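SnoaL-like domain-containing protein (Xanthomonas campestris pv. campestris, PDB 3G8Z) is of unknown function but has the cystatin-like fold of SnoaL-like polyketide cyclases, so it may bind or convert a small molecule in the pocket of its cone-shaped domain. Local coordinates at residues A[27-32]-A[120-125]; A[49-54]-A[67-72]; A[89-94]-A[100-105]. One frame throughout, in Å; residues are numbered along the deposited sequence. Where two conformers were deposited one is given.

Contact 1. Residues A[27-32]-A[120-125]; sequences KSYITA and DLLRIE. With GOL (glycerol), chain E.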
loop_
_atom_site.group_PDB
_atom_site.type_symbol
_atom_site.label_atom_id
_atom_site.label_comp_id
_atom_site.label_asym_id
_atom_site.label_seq_id
_atom_site.Cartn_x
_atom_site.Cartn_y
_atom_site.Cartn_z
ATOM N N LYS A 27 -5.483 13.397 -1.560
ATOM C CA LYS A 27 -4.740 14.576 -1.113
ATOM C C LYS A 27 -5.602 15.426 -0.203
ATOM O O LYS A 27 -5.109 15.998 0.762
ATOM C CB LYS A 27 -4.251 15.400 -2.309
ATOM C CG LYS A 27 -3.079 14.727 -3.015
ATOM C CD LYS A 27 -2.570 15.533 -4.200
ATOM C CE LYS A 27 -1.275 14.960 -4.734
ATOM N NZ LYS A 27 -0.959 15.595 -6.058
ATOM N N SER A 28 -6.892 15.509 -0.511
ATOM C CA SER A 28 -7.813 16.295 0.314
ATOM C C SER A 28 -7.933 15.671 1.697
ATOM O O SER A 28 -7.970 16.368 2.720
ATOM C CB SER A 28 -9.186 16.383 -0.375
ATOM O OG SER A 28 -10.144 16.952 0.489
ATOM N N TYR A 29 -7.999 14.343 1.707
ATOM C CA TYR A 29 -8.066 13.558 2.929
ATOM C C TYR A 29 -6.840 13.785 3.823
ATOM O O TYR A 29 -6.981 14.053 5.027
ATOM C CB TYR A 29 -8.218 12.066 2.564
ATOM C CG TYR A 29 -8.071 11.120 3.742
ATOM C CD1 TYR A 29 -9.141 10.886 4.594
ATOM C CD2 TYR A 29 -6.869 10.478 3.996
ATOM C CE1 TYR A 29 -9.018 10.030 5.668
ATOM C CE2 TYR A 29 -6.732 9.624 5.071
ATOM C CZ TYR A 29 -7.823 9.408 5.896
ATOM O OH TYR A 29 -7.706 8.574 6.979
ATOM N N ILE A 30 -5.641 13.657 3.245
ATOM C CA ILE A 30 -4.402 13.874 3.988
ATOM C C ILE A 30 -4.275 15.323 4.463
ATOM O O ILE A 30 -3.937 15.568 5.617
ATOM C CB ILE A 30 -3.158 13.480 3.174
ATOM C CG1 ILE A 30 -3.179 11.977 2.847
ATOM C CG2 ILE A 30 -1.861 13.854 3.929
ATOM C CD1 ILE A 30 -2.968 11.063 4.061
ATOM N N THR A 31 -4.563 16.290 3.608
ATOM C CA THR A 31 -4.508 17.678 4.041
ATOM C C THR A 31 -5.449 17.919 5.235
ATOM O O THR A 31 -5.114 18.641 6.185
ATOM C CB THR A 31 -4.876 18.596 2.898
ATOM O OG1 THR A 31 -3.876 18.471 1.887
ATOM C CG2 THR A 31 -5.006 20.056 3.358
ATOM N N ALA A 32 -6.618 17.298 5.198
ATOM C CA ALA A 32 -7.613 17.527 6.244
ATOM C C ALA A 32 -7.167 16.906 7.572
ATOM O O ALA A 32 -7.302 17.518 8.644
ATOM C CB ALA A 32 -8.985 17.014 5.799
ATOM N N ASP A 120 -0.931 4.533 3.928
ATOM C CA ASP A 120 -2.387 4.511 3.988
ATOM C C ASP A 120 -2.892 4.037 2.667
ATOM O O ASP A 120 -2.483 4.561 1.634
ATOM C CB ASP A 120 -2.970 5.883 4.247
ATOM C CG ASP A 120 -2.809 6.326 5.655
ATOM O OD1 ASP A 120 -1.929 5.763 6.369
ATOM O OD2 ASP A 120 -3.553 7.266 6.048
ATOM N N LEU A 121 -3.756 3.028 2.690
ATOM C CA LEU A 121 -4.427 2.568 1.485
ATOM C C LEU A 121 -5.885 3.007 1.545
ATOM O O LEU A 121 -6.591 2.671 2.490
ATOM C CB LEU A 121 -4.337 1.042 1.323
ATOM C CG LEU A 121 -3.234 0.475 0.401
ATOM C CD1 LEU A 121 -3.490 0.847 -1.046
ATOM C CD2 LEU A 121 -1.872 0.979 0.828
ATOM N N LEU A 122 -6.324 3.765 0.541
ATOM C CA LEU A 122 -7.701 4.249 0.475
ATOM C C LEU A 122 -8.367 3.683 -0.752
ATOM O O LEU A 122 -7.768 3.700 -1.842
ATOM C CB LEU A 122 -7.761 5.782 0.365
ATOM C CG LEU A 122 -6.950 6.604 1.373
ATOM C CD1 LEU A 122 -7.117 8.103 1.090
ATOM C CD2 LEU A 122 -7.326 6.275 2.789
ATOM N N ARG A 123 -9.592 3.208 -0.594
ATOM C CA ARG A 123 -10.415 2.838 -1.727
ATOM C C ARG A 123 -11.449 3.932 -1.905
ATOM O O ARG A 123 -12.110 4.301 -0.960
ATOM C CB ARG A 123 -11.118 1.503 -1.517
ATOM C CG ARG A 123 -11.819 1.040 -2.782
ATOM C CD ARG A 123 -12.189 -0.447 -2.774
ATOM N NE ARG A 123 -12.944 -0.856 -1.612
ATOM C CZ ARG A 123 -14.280 -0.877 -1.524
ATOM N NH1 ARG A 123 -15.053 -0.484 -2.527
ATOM N NH2 ARG A 123 -14.855 -1.290 -0.408
ATOM N N ILE A 124 -11.539 4.480 -3.107
ATOM C CA ILE A 124 -12.341 5.674 -3.347
ATOM C C ILE A 124 -13.329 5.375 -4.443
ATOM O O ILE A 124 -12.970 4.821 -5.467
ATOM C CB ILE A 124 -11.452 6.857 -3.725
ATOM C CG1 ILE A 124 -10.607 7.240 -2.501
ATOM C CG2 ILE A 124 -12.285 8.026 -4.278
ATOM C CD1 ILE A 124 -9.291 7.957 -2.835
ATOM N N GLU A 125 -14.581 5.724 -4.191
ATOM C CA GLU A 125 -15.691 5.452 -5.096
ATOM C C GLU A 125 -16.637 6.621 -5.052
ATOM O O GLU A 125 -17.018 7.049 -3.977
ATOM C CB GLU A 125 -16.498 4.248 -4.618
ATOM C CG GLU A 125 -16.002 2.890 -5.027
ATOM C CD GLU A 125 -17.073 1.817 -4.781
ATOM O OE1 GLU A 125 -18.280 2.161 -4.789
ATOM O OE2 GLU A 125 -16.713 0.636 -4.573
HETATM C C1 GOL E . -3.525 7.484 9.691
HETATM O O1 GOL E . -2.645 7.490 8.591
HETATM C C2 GOL E . -4.717 8.373 9.383
HETATM O O2 GOL E . -5.290 7.986 8.150
HETATM C C3 GOL E . -5.733 8.254 10.514
HETATM O O3 GOL E . -5.538 9.275 11.467
#
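Tyr29 and Ile30 of helix 22-35 pack on Asp120 and Leu122 of strand 112-125 in a buried helix-on-sheet contact inside the cystatin-like alpha+beta fold, where a curved mixed sheet wraps around the helices. The local axes approach to 11.2 Å at an angle of 129°, so side chains rather than backbones bridge the gap, and no hydrogen bond runs directly from one segment to the other. Tyr29 is the main helix residue, meeting both Asp120 and Leu122. Chi1 of 170° turns its ring away from the backbone N, and CD2 comes to 3.8 Å from CD1 of Leu122, which approaches the ring obliquely. Asp120 meets the same ring differently: its OD2 lies at the ring edge, near the ring plane and 4.1 Å from Tyr29 CE2, with the carboxylate turned 57° from the ring. From the next position along the helix, the end of Ile30 brings CD1 to 4.3 Å from OD2 of Asp120, so the carboxylate has apolar neighbours on the helix side. Other parts of the fold complete the packing: Leu41 and Ile44 of helix 38-44 and Ile129 touch Tyr29, while Ile86, Ala89 and Tyr92 of strand 85-95 border Ile30. Leu121, between the two inward residues, instead packs on Phe135 of the second subunit. A glycerol, probably from the crystallisation liquor, joins the polar ends of the contact and is consistent with a ligand pocket, as expected for a SnoaL-like domain. Tyr29 OH donates to its O2 at 2.7 Å. Asp120 OD2 accepts two glycerol hydroxyls, O1 at 2.7 Å and O2 at 2.8 Å, so glycerol O2 links the phenol to the carboxylate.

Contact 2. Residues A[49-54]-A[67-72]; sequences VIWHQP and AVVGPM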
loop_
_atom_site.group_PDB
_atom_site.type_symbol
_atom_site.label_atom_id
_atom_site.label_comp_id
_atom_site.label_asym_id
_atom_site.label_seq_id
_atom_site.Cartn_x
_atom_site.Cartn_y
_atom_site.Cartn_z
ATOM N N VAL A 49 -17.983 3.718 5.704
ATOM C CA VAL A 49 -16.555 3.422 5.547
ATOM C C VAL A 49 -16.144 2.157 6.312
ATOM O O VAL A 49 -16.548 1.939 7.463
ATOM C CB VAL A 49 -15.659 4.611 6.025
ATOM C CG1 VAL A 49 -15.858 4.866 7.515
ATOM C CG2 VAL A 49 -14.143 4.367 5.706
ATOM N N ILE A 50 -15.359 1.312 5.659
ATOM C CA ILE A 50 -14.739 0.163 6.314
ATOM C C ILE A 50 -13.300 0.531 6.633
ATOM O O ILE A 50 -12.525 0.834 5.749
ATOM C CB ILE A 50 -14.722 -1.078 5.408
ATOM C CG1 ILE A 50 -16.142 -1.462 4.976
ATOM C CG2 ILE A 50 -14.051 -2.239 6.136
ATOM C CD1 ILE A 50 -16.177 -2.429 3.781
ATOM N N TRP A 51 -12.956 0.529 7.912
ATOM C CA TRP A 51 -11.662 1.045 8.357
ATOM C C TRP A 51 -10.844 -0.058 9.038
ATOM O O TRP A 51 -11.244 -0.562 10.096
ATOM C CB TRP A 51 -11.931 2.185 9.333
ATOM C CG TRP A 51 -10.736 2.889 9.815
ATOM C CD1 TRP A 51 -9.808 2.420 10.695
ATOM C CD2 TRP A 51 -10.329 4.211 9.466
ATOM N NE1 TRP A 51 -8.834 3.368 10.911
ATOM C CE2 TRP A 51 -9.135 4.480 10.168
ATOM C CE3 TRP A 51 -10.864 5.201 8.641
ATOM C CZ2 TRP A 51 -8.476 5.707 10.074
ATOM C CZ3 TRP A 51 -10.202 6.416 8.554
ATOM C CH2 TRP A 51 -9.025 6.654 9.256
ATOM N N HIS A 52 -9.732 -0.461 8.423
ATOM C CA HIS A 52 -8.888 -1.539 8.971
ATOM C C HIS A 52 -7.660 -0.966 9.690
ATOM O O HIS A 52 -6.752 -0.417 9.059
ATOM C CB HIS A 52 -8.398 -2.499 7.882
ATOM C CG HIS A 52 -9.469 -2.998 6.961
ATOM N ND1 HIS A 52 -10.307 -4.038 7.291
ATOM C CD2 HIS A 52 -9.783 -2.650 5.693
ATOM C CE1 HIS A 52 -11.125 -4.282 6.279
ATOM N NE2 HIS A 52 -10.805 -3.472 5.281
ATOM N N GLN A 53 -7.636 -1.089 11.005
ATOM C CA GLN A 53 -6.543 -0.574 11.801
ATOM C C GLN A 53 -5.723 -1.759 12.287
ATOM O O GLN A 53 -6.244 -2.636 12.996
ATOM C CB GLN A 53 -7.118 0.214 12.980
ATOM C CG GLN A 53 -6.083 0.947 13.837
ATOM C CD GLN A 53 -5.679 2.315 13.299
ATOM O OE1 GLN A 53 -6.510 3.076 12.798
ATOM N NE2 GLN A 53 -4.399 2.631 13.410
ATOM N N PRO A 54 -4.443 -1.803 11.909
ATOM C CA PRO A 54 -3.589 -2.926 12.217
ATOM C C PRO A 54 -3.170 -2.987 13.673
ATOM O O PRO A 54 -3.393 -2.053 14.441
ATOM C CB PRO A 54 -2.366 -2.665 11.339
ATOM C CG PRO A 54 -2.305 -1.222 11.228
ATOM C CD PRO A 54 -3.718 -0.757 11.176
ATOM N N ALA A 67 -20.331 6.234 12.234
ATOM C CA ALA A 67 -20.898 6.251 13.585
ATOM C C ALA A 67 -19.894 5.708 14.576
ATOM O O ALA A 67 -19.868 6.128 15.731
ATOM C CB ALA A 67 -22.216 5.459 13.657
ATOM N N VAL A 68 -19.051 4.791 14.106
ATOM C CA VAL A 68 -18.010 4.162 14.918
ATOM C C VAL A 68 -16.658 4.824 14.691
ATOM O O VAL A 68 -15.929 5.147 15.647
ATOM C CB VAL A 68 -17.884 2.650 14.568
ATOM C CG1 VAL A 68 -16.574 2.072 15.090
ATOM C CG2 VAL A 68 -19.121 1.877 15.099
ATOM N N VAL A 69 -16.318 5.022 13.425
ATOM C CA VAL A 69 -15.023 5.590 13.084
ATOM C C VAL A 69 -14.844 7.025 13.577
ATOM O O VAL A 69 -13.768 7.368 14.036
ATOM C CB VAL A 69 -14.740 5.540 11.567
ATOM C CG1 VAL A 69 -13.488 6.370 11.217
ATOM C CG2 VAL A 69 -14.563 4.107 11.110
ATOM N N GLY A 70 -15.864 7.870 13.469
ATOM C CA GLY A 70 -15.720 9.253 13.924
ATOM C C GLY A 70 -15.331 9.327 15.398
ATOM O O GLY A 70 -14.312 9.904 15.764
ATOM N N PRO A 71 -16.129 8.721 16.261
ATOM C CA PRO A 71 -15.785 8.684 17.676
ATOM C C PRO A 71 -14.434 8.036 17.976
ATOM O O PRO A 71 -13.742 8.470 18.896
ATOM C CB PRO A 71 -16.948 7.882 18.286
ATOM C CG PRO A 71 -18.049 8.084 17.349
ATOM C CD PRO A 71 -17.438 8.094 16.009
HETATM N N MSE A 72 -14.053 7.032 17.204
HETATM C CA MSE A 72 -12.769 6.396 17.403
HETATM C C MSE A 72 -11.607 7.337 17.081
HETATM O O MSE A 72 -10.586 7.310 17.772
HETATM C CB MSE A 72 -12.671 5.155 16.530
HETATM C CG MSE A 72 -11.424 4.357 16.756
HETATM SE SE MSE A 72 -11.340 3.045 15.375
HETATM C CE MSE A 72 -10.877 4.181 13.772
#
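Val69 of helix 66-79 sets CG2 against both Val49 and Trp51 of strand 49-53 and turns CG1 to the indole, and the apolar part of the contact turns on this one residue. Its CG2 lies 3.7 Å from Trp51 CB and 3.9 Å from Val49 CG1, while CG1 reaches to 3.9 Å from Trp51 CE3, approaching the six-membered ring obliquely. The Val69 side chain crosses those of both strand residues at about a right angle.

Aromatic contacts come one helical turn later. Met72, a selenomethionine deposited in two conformers, puts CE of the conformer described here over the five-membered ring of Trp51, on the same side of the indole as Val69 CG1. In this conformer CE makes a CH-pi contact, 3.8 Å from the ring centroid and 20° off the normal; its closest ring atom is Trp51 NE1 at 3.6 Å. The selenium is farther out, with SE at 5.4 Å from that centroid, an oblique Met-aromatic approach that, like the CH-pi contact, holds for this conformer alone. The indole can receive both because Trp51 CG stands anti to the backbone N (chi1 -176°), directing the ring from the strand toward helix 66-79. This is the layered arrangement of the cystatin-like fold: strand 49-53 lies between strands 61-64 and 128-136, helix 66-79 covers its inner face, and Leu73 and Val132 also touch the indole.

Polar bonding stays within the strand. Trp51 NE1 donates to Gln53 OE1 at 3.0 Å, almost straight at 177° and with the acceptor in the indole plane, a bond that fixes the rotation of the ring. His52, on the other face, hydrogen-bonds Thr62 through ND1 and Glu131 through NE2.

Contact 3. Residues A[89-94]-A[100-105]; sequences ADDYMA and AITLEF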
loop_
_atom_site.group_PDB
_atom_site.type_symbol
_atom_site.label_atom_id
_atom_site.label_comp_id
_atom_site.label_asym_id
_atom_site.label_seq_id
_atom_site.Cartn_x
_atom_site.Cartn_y
_atom_site.Cartn_z
ATOM N N ALA A 89 3.832 13.481 4.006
ATOM C CA ALA A 89 3.278 12.631 2.980
ATOM C C ALA A 89 4.253 12.633 1.816
ATOM O O ALA A 89 4.690 13.687 1.370
ATOM C CB ALA A 89 1.911 13.126 2.518
ATOM N N ASP A 90 4.585 11.449 1.329
ATOM C CA ASP A 90 5.568 11.326 0.276
ATOM C C ASP A 90 4.893 11.185 -1.077
ATOM O O ASP A 90 4.764 12.174 -1.799
ATOM C CB ASP A 90 6.497 10.166 0.564
ATOM C CG ASP A 90 7.275 10.369 1.846
ATOM O OD1 ASP A 90 7.856 11.454 2.028
ATOM O OD2 ASP A 90 7.282 9.452 2.679
ATOM N N ASP A 91 4.442 9.991 -1.425
ATOM C CA ASP A 91 3.868 9.759 -2.745
ATOM C C ASP A 91 2.414 9.316 -2.660
ATOM O O ASP A 91 2.041 8.577 -1.760
ATOM C CB ASP A 91 4.672 8.683 -3.486
ATOM C CG ASP A 91 6.054 9.160 -3.893
ATOM O OD1 ASP A 91 6.145 10.220 -4.547
ATOM O OD2 ASP A 91 7.048 8.478 -3.574
ATOM N N TYR A 92 1.608 9.770 -3.620
ATOM C CA TYR A 92 0.250 9.278 -3.835
ATOM C C TYR A 92 0.243 8.464 -5.110
ATOM O O TYR A 92 0.607 8.976 -6.169
ATOM C CB TYR A 92 -0.730 10.433 -4.017
ATOM C CG TYR A 92 -0.829 11.333 -2.811
ATOM C CD1 TYR A 92 0.138 12.291 -2.547
ATOM C CD2 TYR A 92 -1.913 11.244 -1.955
ATOM C CE1 TYR A 92 0.036 13.113 -1.429
ATOM C CE2 TYR A 92 -2.028 12.052 -0.874
ATOM C CZ TYR A 92 -1.048 12.977 -0.600
ATOM O OH TYR A 92 -1.214 13.782 0.499
HETATM N N MSE A 93 -0.199 7.218 -5.024
HETATM C CA MSE A 93 -0.153 6.308 -6.159
HETATM C C MSE A 93 -1.486 5.633 -6.372
HETATM O O MSE A 93 -2.106 5.172 -5.408
HETATM C CB MSE A 93 0.907 5.254 -5.869
HETATM C CG MSE A 93 2.255 5.847 -5.504
HETATM SE SE MSE A 93 3.510 4.447 -5.191
HETATM C CE MSE A 93 4.938 5.422 -4.245
ATOM N N ALA A 94 -1.939 5.568 -7.625
ATOM C CA ALA A 94 -3.251 5.000 -7.905
ATOM C C ALA A 94 -3.185 3.644 -8.557
ATOM O O ALA A 94 -2.377 3.407 -9.453
ATOM C CB ALA A 94 -4.076 5.950 -8.805
ATOM N N ALA A 100 -2.513 4.398 -2.777
ATOM C CA ALA A 100 -1.546 4.238 -1.682
ATOM C C ALA A 100 -0.831 5.538 -1.451
ATOM O O ALA A 100 -0.379 6.210 -2.400
ATOM C CB ALA A 100 -0.537 3.141 -1.956
ATOM N N ILE A 101 -0.774 5.919 -0.180
ATOM C CA ILE A 101 -0.042 7.093 0.223
ATOM C C ILE A 101 1.057 6.646 1.152
ATOM O O ILE A 101 0.776 6.115 2.219
ATOM C CB ILE A 101 -0.928 8.115 0.957
ATOM C CG1 ILE A 101 -2.232 8.324 0.168
ATOM C CG2 ILE A 101 -0.131 9.434 1.153
ATOM C CD1 ILE A 101 -3.480 8.457 1.001
ATOM N N THR A 102 2.306 6.877 0.746
ATOM C CA THR A 102 3.452 6.611 1.567
ATOM C C THR A 102 3.676 7.850 2.408
ATOM O O THR A 102 3.537 8.976 1.919
ATOM C CB THR A 102 4.725 6.294 0.729
ATOM O OG1 THR A 102 4.867 7.275 -0.300
ATOM C CG2 THR A 102 4.594 4.923 0.086
ATOM N N LEU A 103 4.026 7.641 3.666
ATOM C CA LEU A 103 4.050 8.726 4.606
ATOM C C LEU A 103 4.873 8.417 5.829
ATOM O O LEU A 103 5.424 7.313 5.993
ATOM C CB LEU A 103 2.615 9.127 4.977
ATOM C CG LEU A 103 1.670 8.023 5.405
ATOM C CD1 LEU A 103 2.035 7.593 6.830
ATOM C CD2 LEU A 103 0.190 8.463 5.268
ATOM N N GLU A 104 5.016 9.443 6.651
ATOM C CA GLU A 104 5.619 9.324 7.955
ATOM C C GLU A 104 4.603 9.762 8.985
ATOM O O GLU A 104 3.902 10.767 8.802
ATOM C CB GLU A 104 6.848 10.225 8.070
ATOM C CG GLU A 104 7.587 10.055 9.384
ATOM C CD GLU A 104 8.555 11.175 9.674
ATOM O OE1 GLU A 104 8.117 12.360 9.761
ATOM O OE2 GLU A 104 9.756 10.853 9.836
ATOM N N PHE A 105 4.495 9.018 10.075
ATOM C CA PHE A 105 3.685 9.527 11.146
ATOM C C PHE A 105 4.460 9.587 12.441
ATOM O O PHE A 105 5.499 8.938 12.593
ATOM C CB PHE A 105 2.349 8.796 11.242
ATOM C CG PHE A 105 2.462 7.356 11.510
ATOM C CD1 PHE A 105 2.503 6.893 12.803
ATOM C CD2 PHE A 105 2.487 6.442 10.461
ATOM C CE1 PHE A 105 2.593 5.522 13.072
ATOM C CE2 PHE A 105 2.588 5.085 10.706
ATOM C CZ PHE A 105 2.647 4.612 12.019
HETATM O O HOH W 1 7.056 6.635 -1.755
#
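Two partners hold Thr102 OG1: the backbone N of Asp91 across the pair, which donates to it at 3.0 Å, and a water at 2.7 Å. The same water donates to Asp91 OD2 at 2.6 Å, closing a small bridge between two side chains that lie next to each other and point the same way. The threonine holds OG1 between its backbone N and carbonyl carbon (chi1 48°), which brings the hydroxyl to the amide across the gap. Meanwhile its carbonyl takes the amide before Asp91's, Asp90 N donating to Thr102 O at 2.7 Å. Two successive amides of 89-94 are thus satisfied by one residue of 100-105, and regular pairing resumes with Thr102 N bonded to Asp91 O at 3.0 Å. Farther along, Met93 and Ala100 form a hydrogen-bonded pair, with both N to O distances, Met93 N to Ala100 O and Ala100 N to Met93 O, at 2.8 Å. The Asp90 carboxylate turns to Arg88, with which it forms a salt bridge.

On the inner face, Tyr92 and Ile101 make a non-hydrogen-bonded pair. Ile101 CG2 lies over the face of the phenol ring, 4.0 Å from its centroid and 19° off the normal, a CH-pi contact, while CG1 touches the CD2 side of the ring; helix 22-35 covers this face through Ile23, Ala26, Lys27 and Ile30. The other face, with Met93, Ala100 and Thr102, packs on Ser136, Phe135 and Val119 of the second subunit. The two strands form an antiparallel beta hairpin, with 85-95 the outermost strand of the curved cystatin-like sheet within this chain, and the one-residue slip in register between Ala89 and Tyr92 is a beta bulge.

In the fold
All three contacts reach the same sheet from within one SnoaL-like domain. Contact 1 lies between the others, its centre 14 Å from that of contact 2 and 10 Å from that of contact 3; contacts 2 and 3 are 20 Å apart between centres, on opposite sides of the chain's centre, and do not touch. Tyr29 OH packs 3.3 Å from Trp51 CH2, joining contacts 1 and 2. Toward contact 3, Asp120 O probably accepts a hydrogen bond from Ile101 N at 2.8 Å, and Ile30 CB lies 3.3 Å from Tyr92 OH. The glycerol held by Tyr29 and Asp120 has the side chains of Trp51 and Leu103 each about 4 Å away, so all three contacts contribute to the probable pocket.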